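Local coordinates for NADPH-ferredoxin reductase FprA (PDB 1LQT), which transfers electrons between NADPH and ferredoxin through a bound FAD and may supply electrons to cytochrome P450 systems, at residues 108-113 against 323-328; 121-126 against 315-320; 153-158 against 203-208. All coordinates share one frame; numbering follows the deposited sequence. Where two conformers were deposited one is given.

Contact 1: 108-113 against 323-328; sequences SDRMLN and GYRGVP. With FAD (flavin-adenine dinucleotide), chain H; ACT (acetate ion), chain C.
Ser-108 faces Arg-325 as a hydrogen-bonded antiparallel pair, with both CB atoms on the same face of a two-strand ribbon. Ser-108 N donates to Arg-325 O at 2.9 Å. The return bond is more bent: Arg-325 N lies 2.8 Å from Ser-108 O, and the N-H...O angle is only 133°. Beside the pair, Val-327 brings CG2 against Ser-108 CB at 3.5 Å.

The strand pairing puts CB of Arg-325 against the peptide group of Asp-109. From there the chain sets off opposite its own amide nitrogen (chi1 -178°) and stays extended, which brings CD alongside Asp-109 O at 3.6 Å, while the guanidinium is carried away to a salt bridge with Asp-336. This short ribbon, 108-109 with 324-325, is consistent with the two-strand link between the FAD and NADP domains in adrenodoxin reductase-type enzymes. Tyr-324 touches the flavin, and the adjoining Arg-110 and Gly-323 line the pocket of the NADP derivative.

One residue along, the bond from Arg-110 N to Gly-323 O is nearly straight at 172°. Arg-110 then lays its CG over Tyr-324 O at 3.6 Å and bends at chi3. At the tip, NH1 reaches Val-322 O and the adenine N7A of the NADP derivative. NH2 donates to an oxygen of an acetate at 2.9 Å, but that ion probably comes from the crystallisation liquor, and its placement is doubtful because its methyl lies too close to Met-111 O. Tyr-324 turns its ring the other way, toward the flavin: the methyl C8M of FAD stands 3.3 Å above one ring face, offset toward the rim, and Val-126 and Val-129 of helix 125-132 also touch the ring.

Contact 2: 121-126 against 315-320; sequences GSIAAV and AQLVVR
The guanidinium of Arg-320 has the methyl of Ala-124 over one face, CB 3.7 Å above the plane and offset toward the rim. At its edge, in plane, sit two waters, both accepting from NH1. One of them, 3.0 Å from Arg-320 NH1, donates to Ser-122 OG and Ile-123 O; the other donates to Ser-122 O. Ser-122 OG is also hydrogen-bonded to Glu-117 O. NH2 makes a salt bridge to Asp-109, and NE has a weak bond to Arg-110 O, so several partners fix the rotation of the group. What folds it back over the neighbouring strand is chi1 of 63°, the crowded position between N and C, followed by an extended chain whose CG rests 3.6 Å from Ile-123 O.

Beneath this, the strands run parallel, Ser-122 paired with Val-318, Ile-123 with Val-319 and Ala-124 with Arg-320. Arg-320 N meets Ile-123 O at 2.8 Å. The last rung, Ala-125 N to Arg-320 O at 2.8 Å, forms where the chain is already turning into a helix behind its N-cap, Ala-124. On the face away from the guanidinium, Val-319 lays CG2 against Ile-123 CG1 at 4.1 Å and CG1 against Ala-125 N at 3.5 Å.

This is the edge of the six-stranded parallel, Rossmann-type sheet that binds NADP: 122-124 is outermost, and 149-153 flanks 317-320 on its other side. Helix 157-167 covers Leu-317, Val-319 and Ala-125, while Ile-278 of strand 273-279 packs on Ser-122 and Val-318 across the sheet.

Contact 3: 153-158 against 203-208; sequences IGNGNV and LQAAFT. With ODP (4-oxo-nicotinamide-adenine dinucleotide phosphate), chain I.
Asn-157 and Phe-207 both send CG away from their own carbonyl carbon (chi1 -73° and -57°), which brings the Asn-157 amide to Thr-208 and the phenyl ring under the Asn-155 peptide. The amide of Asn-157 is gripped at both ends: OD1 accepts from Thr-208 N at 3.0 Å and ND2 donates to Thr-208 OG1 at 2.8 Å. ND2 also makes a weak bond to the ribose O2D of the NADP derivative, and OG1 a second bond to Glu-211, itself a partner of that ligand. Asn-155 O lies 3.4 Å above the Phe-207 ring, toward the rim, and takes the N-H of Ala-206 at 2.8 Å. Gly-156 O stands at the ring edge, 3.3 Å from Phe-207 CE1, and the side-chain amide of Asn-155 crosses the ring obliquely, the planes 42° apart.

The glycine-containing turn is consistent with the Rossmann dinucleotide-binding motif. Asn-155 N donates to O3B of the ligand, and Val-158 N, at the start of a helix, donates to the phosphate oxygen O1N at 3.1 Å. Gly-156 CA comes within 3.4 Å of O1N. One water joins Asn-157 N, Ala-206 O and the ligand's O1A.

The turn connects strand 149-153 to helix 157-167; the segment 203-208 comes in after strand 193-197 and leads into helix 209-214, whose Leu-212 packs on Phe-207.

In the fold
Contact 1 is a surface ribbon between the nucleotides, whereas contacts 2 and 3 are partly buried, contact 2 at the edge of the parallel NADP-binding sheet and contact 3 at the ends of its strands. Contacts 1 and 2 are built from consecutive strands: 108-109 precedes 122-124, 317-320 precedes 324-325, and Ala-124 CB packs on Asp-109 CB between them. Contact 2 meets contact 3 through backbone, Val-319 O to Ile-153 N, and through Ala-125 on Val-158. Contacts 1 and 3 touch lightly, Leu-112 on Ile-153. Their chemistry differs accordingly: antiparallel rungs and a ligand-facing Arg-110 in the ribbon, parallel rungs and a water-bound Arg-320 at the sheet edge, and side-chain amide and loop-carbonyl bonds round the dinucleotide in 153-158 with 203-208.

Contact 1: 108-113 against 323-328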
loop_
_atom_site.group_PDB
_atom_site.type_symbol
_atom_site.label_atom_id
_atom_site.label_comp_id
_atom_site.label_asym_id
_atom_site.label_seq_id
_atom_site.Cartn_x
_atom_site.Cartn_y
_atom_site.Cartn_z
ATOM N N SER A 108 0.206 1.798 -8.479
ATOM C CA SER A 108 0.758 3.075 -8.894
ATOM C C SER A 108 0.278 4.165 -7.944
ATOM O O SER A 108 -0.212 3.910 -6.865
ATOM C CB SER A 108 0.395 3.341 -10.350
ATOM O OG SER A 108 1.068 4.466 -10.865
ATOM N N ASP A 109 0.472 5.407 -8.370
ATOM C CA ASP A 109 0.245 6.581 -7.531
ATOM C C ASP A 109 -0.714 7.557 -8.184
ATOM O O ASP A 109 -0.794 7.687 -9.401
ATOM C CB ASP A 109 1.546 7.361 -7.270
ATOM C CG ASP A 109 2.157 7.935 -8.515
ATOM O OD1 ASP A 109 2.058 9.147 -8.752
ATOM O OD2 ASP A 109 2.736 7.149 -9.292
ATOM N N ARG A 110 -1.408 8.301 -7.339
ATOM C CA ARG A 110 -2.130 9.496 -7.775
ATOM C C ARG A 110 -1.141 10.650 -7.918
ATOM O O ARG A 110 -0.247 10.876 -7.094
ATOM C CB ARG A 110 -3.207 9.862 -6.789
ATOM C CG ARG A 110 -4.342 8.868 -6.714
ATOM C CD ARG A 110 -5.524 9.345 -5.921
ATOM N NE ARG A 110 -6.222 10.434 -6.602
ATOM C CZ ARG A 110 -6.172 11.720 -6.278
ATOM N NH1 ARG A 110 -5.388 12.176 -5.332
ATOM N NH2 ARG A 110 -6.893 12.581 -6.983
ATOM N N MET A 111 -1.350 11.414 -8.968
ATOM C CA MET A 111 -0.561 12.597 -9.273
ATOM C C MET A 111 -1.239 13.868 -8.816
ATOM O O MET A 111 -2.452 13.907 -8.660
ATOM C CB MET A 111 -0.217 12.625 -10.758
ATOM C CG MET A 111 0.726 11.511 -11.114
ATOM S SD MET A 111 1.122 11.496 -12.869
ATOM C CE MET A 111 1.780 13.077 -13.117
ATOM N N LEU A 112 -0.411 14.894 -8.615
ATOM C CA LEU A 112 -0.903 16.227 -8.308
ATOM C C LEU A 112 -1.386 16.982 -9.543
ATOM O O LEU A 112 -2.213 17.881 -9.443
ATOM C CB LEU A 112 0.225 17.043 -7.675
ATOM C CG LEU A 112 0.771 16.508 -6.363
ATOM C CD1 LEU A 112 2.043 17.239 -6.008
ATOM C CD2 LEU A 112 -0.235 16.611 -5.274
ATOM N N ASN A 113 -0.799 16.660 -10.687
ATOM C CA ASN A 113 -1.070 17.377 -11.928
ATOM C C ASN A 113 -0.751 18.870 -11.831
ATOM O O ASN A 113 -1.580 19.722 -12.104
ATOM C CB ASN A 113 -2.484 17.133 -12.417
ATOM C CG ASN A 113 -2.781 15.680 -12.568
ATOM O OD1 ASN A 113 -2.002 14.930 -13.164
ATOM N ND2 ASN A 113 -3.869 15.251 -11.961
ATOM N N GLY A 323 -2.353 9.436 -2.316
ATOM C CA GLY A 323 -3.052 8.189 -2.569
ATOM C C GLY A 323 -2.333 7.296 -3.537
ATOM O O GLY A 323 -1.653 7.742 -4.455
ATOM N N TYR A 324 -2.486 6.007 -3.284
ATOM C CA TYR A 324 -2.110 4.972 -4.242
ATOM C C TYR A 324 -3.199 4.950 -5.347
ATOM O O TYR A 324 -4.227 5.584 -5.212
ATOM C CB TYR A 324 -1.972 3.618 -3.544
ATOM C CG TYR A 324 -0.653 3.450 -2.807
ATOM C CD1 TYR A 324 -0.171 4.372 -1.875
ATOM C CD2 TYR A 324 0.116 2.324 -3.032
ATOM C CE1 TYR A 324 1.058 4.187 -1.248
ATOM C CE2 TYR A 324 1.349 2.120 -2.394
ATOM C CZ TYR A 324 1.818 3.054 -1.526
ATOM O OH TYR A 324 3.020 2.918 -0.884
ATOM N N ARG A 325 -2.970 4.174 -6.396
ATOM C CA ARG A 325 -3.841 4.135 -7.547
ATOM C C ARG A 325 -3.709 2.799 -8.253
ATOM O O ARG A 325 -2.619 2.324 -8.488
ATOM C CB ARG A 325 -3.492 5.287 -8.503
ATOM C CG ARG A 325 -4.359 5.380 -9.721
ATOM C CD ARG A 325 -4.084 6.651 -10.497
ATOM N NE ARG A 325 -4.551 6.556 -11.868
ATOM C CZ ARG A 325 -5.818 6.558 -12.242
ATOM N NH1 ARG A 325 -6.802 6.744 -11.365
ATOM N NH2 ARG A 325 -6.094 6.359 -13.523
ATOM N N GLY A 326 -4.840 2.230 -8.639
ATOM C CA GLY A 326 -4.839 1.002 -9.405
ATOM C C GLY A 326 -4.278 1.205 -10.795
ATOM O O GLY A 326 -4.284 2.305 -11.340
ATOM N N VAL A 327 -3.837 0.100 -11.378
ATOM C CA VAL A 327 -3.317 0.046 -12.713
ATOM C C VAL A 327 -4.221 -0.901 -13.507
ATOM O O VAL A 327 -4.580 -1.937 -13.003
ATOM C CB VAL A 327 -1.867 -0.488 -12.681
ATOM C CG1 VAL A 327 -1.304 -0.736 -14.053
ATOM C CG2 VAL A 327 -0.976 0.471 -11.870
ATOM N N PRO A 328 -4.570 -0.567 -14.744
ATOM C CA PRO A 328 -5.381 -1.484 -15.547
ATOM C C PRO A 328 -4.658 -2.806 -15.777
ATOM O O PRO A 328 -3.450 -2.854 -15.978
ATOM C CB PRO A 328 -5.559 -0.753 -16.875
ATOM C CG PRO A 328 -4.923 0.557 -16.743
ATOM C CD PRO A 328 -4.229 0.669 -15.463
HETATM P PA FAD H . -1.842 -5.360 -1.644
HETATM O O1A FAD H . -1.266 -4.223 -2.388
HETATM O O2A FAD H . -1.452 -5.598 -0.232
HETATM O O5B FAD H . -1.517 -6.710 -2.438
HETATM C C5B FAD H . -1.618 -6.742 -3.867
HETATM C C4B FAD H . -0.723 -7.882 -4.337
HETATM O O4B FAD H . -1.034 -8.119 -5.708
HETATM C C3B FAD H . 0.776 -7.571 -4.266
HETATM O O3B FAD H . 1.510 -8.614 -3.665
HETATM C C2B FAD H . 1.139 -7.353 -5.710
HETATM O O2B FAD H . 2.491 -7.571 -6.044
HETATM C C1B FAD H . 0.174 -8.312 -6.418
HETATM N N9A FAD H . -0.070 -8.009 -7.822
HETATM C C8A FAD H . -0.392 -6.785 -8.343
HETATM N N7A FAD H . -0.571 -6.835 -9.657
HETATM C C5A FAD H . -0.316 -8.150 -9.998
HETATM C C6A FAD H . -0.331 -8.803 -11.233
HETATM N N6A FAD H . -0.660 -8.221 -12.376
HETATM N N1A FAD H . -0.039 -10.133 -11.227
HETATM C C2A FAD H . 0.243 -10.755 -10.051
HETATM N N3A FAD H . 0.270 -10.191 -8.837
HETATM C C4A FAD H . -0.017 -8.885 -8.863
HETATM N N1 FAD H . -2.651 -1.196 7.129
HETATM C C2 FAD H . -2.577 -1.483 8.459
HETATM O O2 FAD H . -3.449 -2.123 9.014
HETATM N N3 FAD H . -1.496 -1.008 9.185
HETATM C C4 FAD H . -0.444 -0.336 8.637
HETATM O O4 FAD H . 0.523 0.033 9.342
HETATM C C4X FAD H . -0.502 -0.090 7.260
HETATM N N5 FAD H . 0.531 0.562 6.624
HETATM C C5X FAD H . 0.441 0.831 5.282
HETATM C C6 FAD H . 1.455 1.506 4.649
HETATM C C7 FAD H . 1.378 1.868 3.315
HETATM C C7M FAD H . 2.522 2.592 2.658
HETATM C C8 FAD H . 0.238 1.495 2.593
HETATM C C8M FAD H . 0.089 1.881 1.147
HETATM C C9 FAD H . -0.790 0.789 3.214
HETATM C C9A FAD H . -0.706 0.448 4.557
HETATM N N10 FAD H . -1.736 -0.240 5.207
HETATM C C10 FAD H . -1.627 -0.531 6.544
HETATM C "C1'" FAD H . -2.945 -0.720 4.476
HETATM C "C2'" FAD H . -2.726 -2.113 3.889
HETATM O "O2'" FAD H . -1.473 -2.129 3.254
HETATM C "C3'" FAD H . -3.844 -2.430 2.877
HETATM O "O3'" FAD H . -5.116 -2.447 3.517
HETATM C "C4'" FAD H . -3.761 -3.809 2.222
HETATM O "O4'" FAD H . -2.410 -4.209 2.015
HETATM C "C5'" FAD H . -4.516 -3.816 0.893
HETATM O "O5'" FAD H . -4.548 -5.191 0.490
HETATM P P FAD H . -4.723 -5.685 -1.008
HETATM O O1P FAD H . -4.717 -7.161 -0.899
HETATM O O2P FAD H . -5.877 -5.042 -1.707
HETATM O O3P FAD H . -3.445 -5.172 -1.794
HETATM C C ACT C . -4.998 15.201 -7.439
HETATM O O ACT C . -6.134 15.333 -6.835
HETATM O OXT ACT C . -4.852 15.608 -8.639
HETATM C CH3 ACT C . -3.849 14.568 -6.755
HETATM O O HOH W 1 0.145 9.916 -4.455
#

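Contact 2: 121-126 against 315-320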
loop_
_atom_site.group_PDB
_atom_site.type_symbol
_atom_site.label_atom_id
_atom_site.label_comp_id
_atom_site.label_asym_id
_atom_site.label_seq_id
_atom_site.Cartn_x
_atom_site.Cartn_y
_atom_site.Cartn_z
ATOM N N GLY A 121 13.666 14.750 -7.925
ATOM C CA GLY A 121 13.402 15.211 -6.571
ATOM C C GLY A 121 11.925 15.283 -6.228
ATOM O O GLY A 121 11.602 15.547 -5.089
ATOM N N SER A 122 11.047 15.124 -7.213
ATOM C CA SER A 122 9.597 15.088 -7.014
ATOM C C SER A 122 9.119 13.675 -7.311
ATOM O O SER A 122 9.204 13.230 -8.443
ATOM C CB SER A 122 8.909 16.069 -7.946
ATOM O OG SER A 122 7.503 15.904 -7.912
ATOM N N ILE A 123 8.668 12.979 -6.280
ATOM C CA ILE A 123 8.299 11.575 -6.368
ATOM C C ILE A 123 7.010 11.329 -5.623
ATOM O O ILE A 123 6.553 12.182 -4.883
ATOM C CB ILE A 123 9.437 10.659 -5.829
ATOM C CG1 ILE A 123 9.676 10.878 -4.340
ATOM C CG2 ILE A 123 10.688 10.861 -6.623
ATOM C CD1 ILE A 123 10.751 9.969 -3.766
ATOM N N ALA A 124 6.437 10.149 -5.827
ATOM C CA ALA A 124 5.287 9.715 -5.065
ATOM C C ALA A 124 5.707 8.924 -3.861
ATOM O O ALA A 124 6.744 8.277 -3.837
ATOM C CB ALA A 124 4.353 8.855 -5.919
ATOM N N ALA A 125 4.859 8.919 -2.857
ATOM C CA ALA A 125 5.066 8.045 -1.740
ATOM C C ALA A 125 5.118 6.588 -2.172
ATOM O O ALA A 125 5.877 5.804 -1.612
ATOM C CB ALA A 125 4.026 8.255 -0.648
ATOM N N VAL A 126 4.304 6.212 -3.161
ATOM C CA VAL A 126 4.389 4.836 -3.653
ATOM C C VAL A 126 5.859 4.462 -3.939
ATOM O O VAL A 126 6.339 3.402 -3.557
ATOM C CB VAL A 126 3.554 4.655 -4.929
ATOM C CG1 VAL A 126 3.689 3.240 -5.450
ATOM C CG2 VAL A 126 2.089 4.969 -4.637
ATOM N N ALA A 315 12.914 23.797 -1.117
ATOM C CA ALA A 315 12.805 22.383 -0.806
ATOM C C ALA A 315 13.590 21.614 -1.816
ATOM O O ALA A 315 13.646 22.016 -2.966
ATOM C CB ALA A 315 11.372 21.939 -0.803
ATOM N N GLN A 316 14.147 20.478 -1.397
ATOM C CA GLN A 316 14.968 19.683 -2.314
ATOM C C GLN A 316 14.388 18.292 -2.580
ATOM O O GLN A 316 14.916 17.559 -3.401
ATOM C CB GLN A 316 16.403 19.602 -1.817
ATOM C CG GLN A 316 17.026 20.957 -1.591
ATOM C CD GLN A 316 16.607 21.559 -0.269
ATOM O OE1 GLN A 316 16.464 20.839 0.710
ATOM N NE2 GLN A 316 16.459 22.907 -0.224
ATOM N N LEU A 317 13.294 17.965 -1.904
ATOM C CA LEU A 317 12.557 16.712 -2.095
ATOM C C LEU A 317 11.098 17.029 -1.885
ATOM O O LEU A 317 10.749 17.657 -0.889
ATOM C CB LEU A 317 12.992 15.662 -1.082
ATOM C CG LEU A 317 12.241 14.329 -1.133
ATOM C CD1 LEU A 317 12.515 13.572 -2.406
ATOM C CD2 LEU A 317 12.586 13.499 0.099
ATOM N N VAL A 318 10.247 16.591 -2.806
ATOM C CA VAL A 318 8.802 16.672 -2.662
ATOM C C VAL A 318 8.284 15.246 -2.857
ATOM O O VAL A 318 8.518 14.638 -3.898
ATOM C CB VAL A 318 8.164 17.621 -3.688
ATOM C CG1 VAL A 318 6.641 17.554 -3.580
ATOM C CG2 VAL A 318 8.638 19.036 -3.460
ATOM N N VAL A 319 7.611 14.733 -1.844
ATOM C CA VAL A 319 6.972 13.433 -1.913
ATOM C C VAL A 319 5.468 13.656 -1.865
ATOM O O VAL A 319 4.935 14.174 -0.899
ATOM C CB VAL A 319 7.363 12.521 -0.758
ATOM C CG1 VAL A 319 6.713 11.148 -0.920
ATOM C CG2 VAL A 319 8.875 12.380 -0.657
ATOM N N ARG A 320 4.786 13.287 -2.939
ATOM C CA ARG A 320 3.330 13.366 -2.962
ATOM C C ARG A 320 2.762 12.094 -2.344
ATOM O O ARG A 320 2.982 11.000 -2.850
ATOM C CB ARG A 320 2.772 13.632 -4.358
ATOM C CG ARG A 320 3.041 12.549 -5.395
ATOM C CD ARG A 320 2.456 12.875 -6.745
ATOM N NE ARG A 320 2.792 11.864 -7.729
ATOM C CZ ARG A 320 3.914 11.848 -8.417
ATOM N NH1 ARG A 320 4.880 12.744 -8.253
ATOM N NH2 ARG A 320 4.098 10.897 -9.315
HETATM O O HOH W 2 5.597 14.718 -6.181
HETATM O O HOH W 3 7.021 12.548 -10.132
HETATM O O HOH W 4 1.725 8.030 -3.032
#

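Contact 3: 153-158 against 203-208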
loop_
_atom_site.group_PDB
_atom_site.type_symbol
_atom_site.label_atom_id
_atom_site.label_comp_id
_atom_site.label_asym_id
_atom_site.label_seq_id
_atom_site.Cartn_x
_atom_site.Cartn_y
_atom_site.Cartn_z
ATOM N N ILE A 153 3.245 16.041 0.573
ATOM C CA ILE A 153 1.875 16.483 0.283
ATOM C C ILE A 153 0.901 15.394 0.710
ATOM O O ILE A 153 1.075 14.254 0.317
ATOM C CB ILE A 153 1.675 16.789 -1.201
ATOM C CG1 ILE A 153 2.753 17.715 -1.758
ATOM C CG2 ILE A 153 0.271 17.331 -1.434
ATOM C CD1 ILE A 153 2.886 19.053 -1.084
ATOM N N GLY A 154 -0.103 15.751 1.503
ATOM C CA GLY A 154 -1.161 14.851 1.882
ATOM C C GLY A 154 -1.312 14.722 3.382
ATOM O O GLY A 154 -0.392 15.011 4.142
ATOM N N ASN A 155 -2.485 14.278 3.790
ATOM C CA ASN A 155 -2.851 14.146 5.195
ATOM C C ASN A 155 -3.422 12.771 5.520
ATOM O O ASN A 155 -4.319 12.657 6.343
ATOM C CB ASN A 155 -3.837 15.248 5.626
ATOM C CG ASN A 155 -3.205 16.589 6.045
ATOM O OD1 ASN A 155 -3.983 17.464 6.409
ATOM N ND2 ASN A 155 -1.893 16.754 5.987
ATOM N N GLY A 156 -2.860 11.731 4.904
ATOM C CA GLY A 156 -3.137 10.378 5.310
ATOM C C GLY A 156 -1.976 9.774 6.068
ATOM O O GLY A 156 -0.898 10.366 6.196
ATOM N N ASN A 157 -2.185 8.571 6.578
ATOM C CA ASN A 157 -1.140 7.951 7.363
ATOM C C ASN A 157 0.116 7.654 6.554
ATOM O O ASN A 157 1.190 7.581 7.136
ATOM C CB ASN A 157 -1.664 6.669 8.030
ATOM C CG ASN A 157 -2.603 6.940 9.179
ATOM O OD1 ASN A 157 -2.489 7.923 9.890
ATOM N ND2 ASN A 157 -3.539 6.019 9.383
ATOM N N VAL A 158 0.017 7.472 5.244
ATOM C CA VAL A 158 1.242 7.238 4.495
ATOM C C VAL A 158 2.144 8.481 4.545
ATOM O O VAL A 158 3.357 8.389 4.558
ATOM C CB VAL A 158 0.956 6.768 3.063
ATOM C CG1 VAL A 158 2.250 6.648 2.265
ATOM C CG2 VAL A 158 0.216 5.451 3.088
ATOM N N LEU A 203 -9.725 18.854 10.655
ATOM C CA LEU A 203 -10.878 17.991 10.833
ATOM C C LEU A 203 -11.082 17.051 9.658
ATOM O O LEU A 203 -11.813 16.064 9.790
ATOM C CB LEU A 203 -12.168 18.779 11.063
ATOM C CG LEU A 203 -12.211 19.761 12.222
ATOM C CD1 LEU A 203 -13.622 20.233 12.461
ATOM C CD2 LEU A 203 -11.655 19.094 13.454
ATOM N N GLN A 204 -10.533 17.396 8.508
ATOM C CA GLN A 204 -10.645 16.571 7.310
ATOM C C GLN A 204 -9.474 15.607 7.149
ATOM O O GLN A 204 -9.417 14.859 6.192
ATOM C CB GLN A 204 -10.771 17.465 6.083
ATOM C CG GLN A 204 -12.058 18.234 6.034
ATOM C CD GLN A 204 -12.064 19.472 6.911
ATOM O OE1 GLN A 204 -11.053 20.166 7.037
ATOM N NE2 GLN A 204 -13.218 19.738 7.522
ATOM N N ALA A 205 -8.523 15.639 8.070
ATOM C CA ALA A 205 -7.336 14.802 7.934
ATOM C C ALA A 205 -7.738 13.327 7.958
ATOM O O ALA A 205 -8.669 12.913 8.662
ATOM C CB ALA A 205 -6.359 15.069 9.022
ATOM N N ALA A 206 -7.009 12.522 7.188
ATOM C CA ALA A 206 -7.227 11.079 7.115
ATOM C C ALA A 206 -6.324 10.309 8.090
ATOM O O ALA A 206 -6.398 9.086 8.182
ATOM C CB ALA A 206 -7.070 10.567 5.687
ATOM N N PHE A 207 -5.477 11.000 8.832
ATOM C CA PHE A 207 -4.650 10.390 9.854
ATOM C C PHE A 207 -5.491 9.696 10.880
ATOM O O PHE A 207 -6.624 10.101 11.170
ATOM C CB PHE A 207 -3.928 11.485 10.677
ATOM C CG PHE A 207 -3.081 12.437 9.867
ATOM C CD1 PHE A 207 -2.163 11.985 8.927
ATOM C CD2 PHE A 207 -3.148 13.801 10.097
ATOM C CE1 PHE A 207 -1.387 12.872 8.236
ATOM C CE2 PHE A 207 -2.392 14.693 9.394
ATOM C CZ PHE A 207 -1.523 14.232 8.459
ATOM N N THR A 208 -4.891 8.695 11.516
ATOM C CA THR A 208 -5.500 8.083 12.686
ATOM C C THR A 208 -4.635 8.353 13.924
ATOM O O THR A 208 -3.508 8.806 13.840
ATOM C CB THR A 208 -5.868 6.606 12.469
ATOM O OG1 THR A 208 -4.741 5.891 11.963
ATOM C CG2 THR A 208 -6.979 6.503 11.424
HETATM O O1X ODP I . -8.624 16.448 1.020
HETATM P P2B ODP I . -8.443 14.962 1.041
HETATM O O2X ODP I . -9.051 14.280 2.249
HETATM O O3X ODP I . -8.876 14.289 -0.252
HETATM O O2B ODP I . -6.843 14.800 1.163
HETATM C C2B ODP I . -6.167 13.588 0.839
HETATM C C3B ODP I . -5.674 12.790 2.024
HETATM O O3B ODP I . -5.172 13.660 3.027
HETATM C C1B ODP I . -4.897 13.910 0.141
HETATM N N9A ODP I . -4.993 14.380 -1.218
HETATM C C8A ODP I . -5.561 13.754 -2.299
HETATM N N7A ODP I . -5.407 14.451 -3.409
HETATM C C5A ODP I . -4.707 15.581 -3.059
HETATM C C4A ODP I . -4.458 15.538 -1.686
HETATM N N3A ODP I . -3.774 16.478 -0.986
HETATM C C2A ODP I . -3.349 17.512 -1.734
HETATM N N1A ODP I . -3.535 17.632 -3.078
HETATM C C6A ODP I . -4.219 16.663 -3.757
HETATM N N6A ODP I . -4.314 16.798 -5.087
HETATM O O4B ODP I . -4.195 12.681 0.164
HETATM C C4B ODP I . -4.496 12.032 1.409
HETATM C C5B ODP I . -4.791 10.584 1.149
HETATM O O5B ODP I . -4.902 9.938 2.396
HETATM P PA ODP I . -5.463 8.445 2.454
HETATM O O1A ODP I . -5.570 8.069 3.862
HETATM O O2A ODP I . -6.658 8.290 1.600
HETATM O O3 ODP I . -4.318 7.628 1.697
HETATM P PN ODP I . -2.862 7.072 2.168
HETATM O O1N ODP I . -2.205 8.016 3.098
HETATM O O2N ODP I . -2.214 6.698 0.893
HETATM O O5D ODP I . -3.226 5.792 3.013
HETATM C C5D ODP I . -3.869 4.676 2.345
HETATM C C4D ODP I . -4.536 3.812 3.394
HETATM O O4D ODP I . -3.594 3.038 4.127
HETATM C C1D ODP I . -3.785 3.264 5.525
HETATM C C2D ODP I . -4.470 4.563 5.608
HETATM O O2D ODP I . -4.997 4.881 6.846
HETATM C C3D ODP I . -5.335 4.623 4.405
HETATM O O3D ODP I . -6.556 3.981 4.708
HETATM N N1N ODP I . -2.605 3.019 6.276
HETATM C C2N ODP I . -2.761 2.702 7.645
HETATM C C3N ODP I . -1.692 2.855 8.464
HETATM C C7N ODP I . -1.996 2.521 9.931
HETATM N N7N ODP I . -0.995 2.671 10.760
HETATM O O7N ODP I . -3.157 2.158 10.222
HETATM C C4N ODP I . -0.444 3.343 8.049
HETATM O O99 ODP I . 0.536 3.548 8.829
HETATM C C5N ODP I . -0.319 3.687 6.626
HETATM C C6N ODP I . -1.427 3.532 5.764
HETATM O O HOH W 5 -4.869 7.566 6.406
#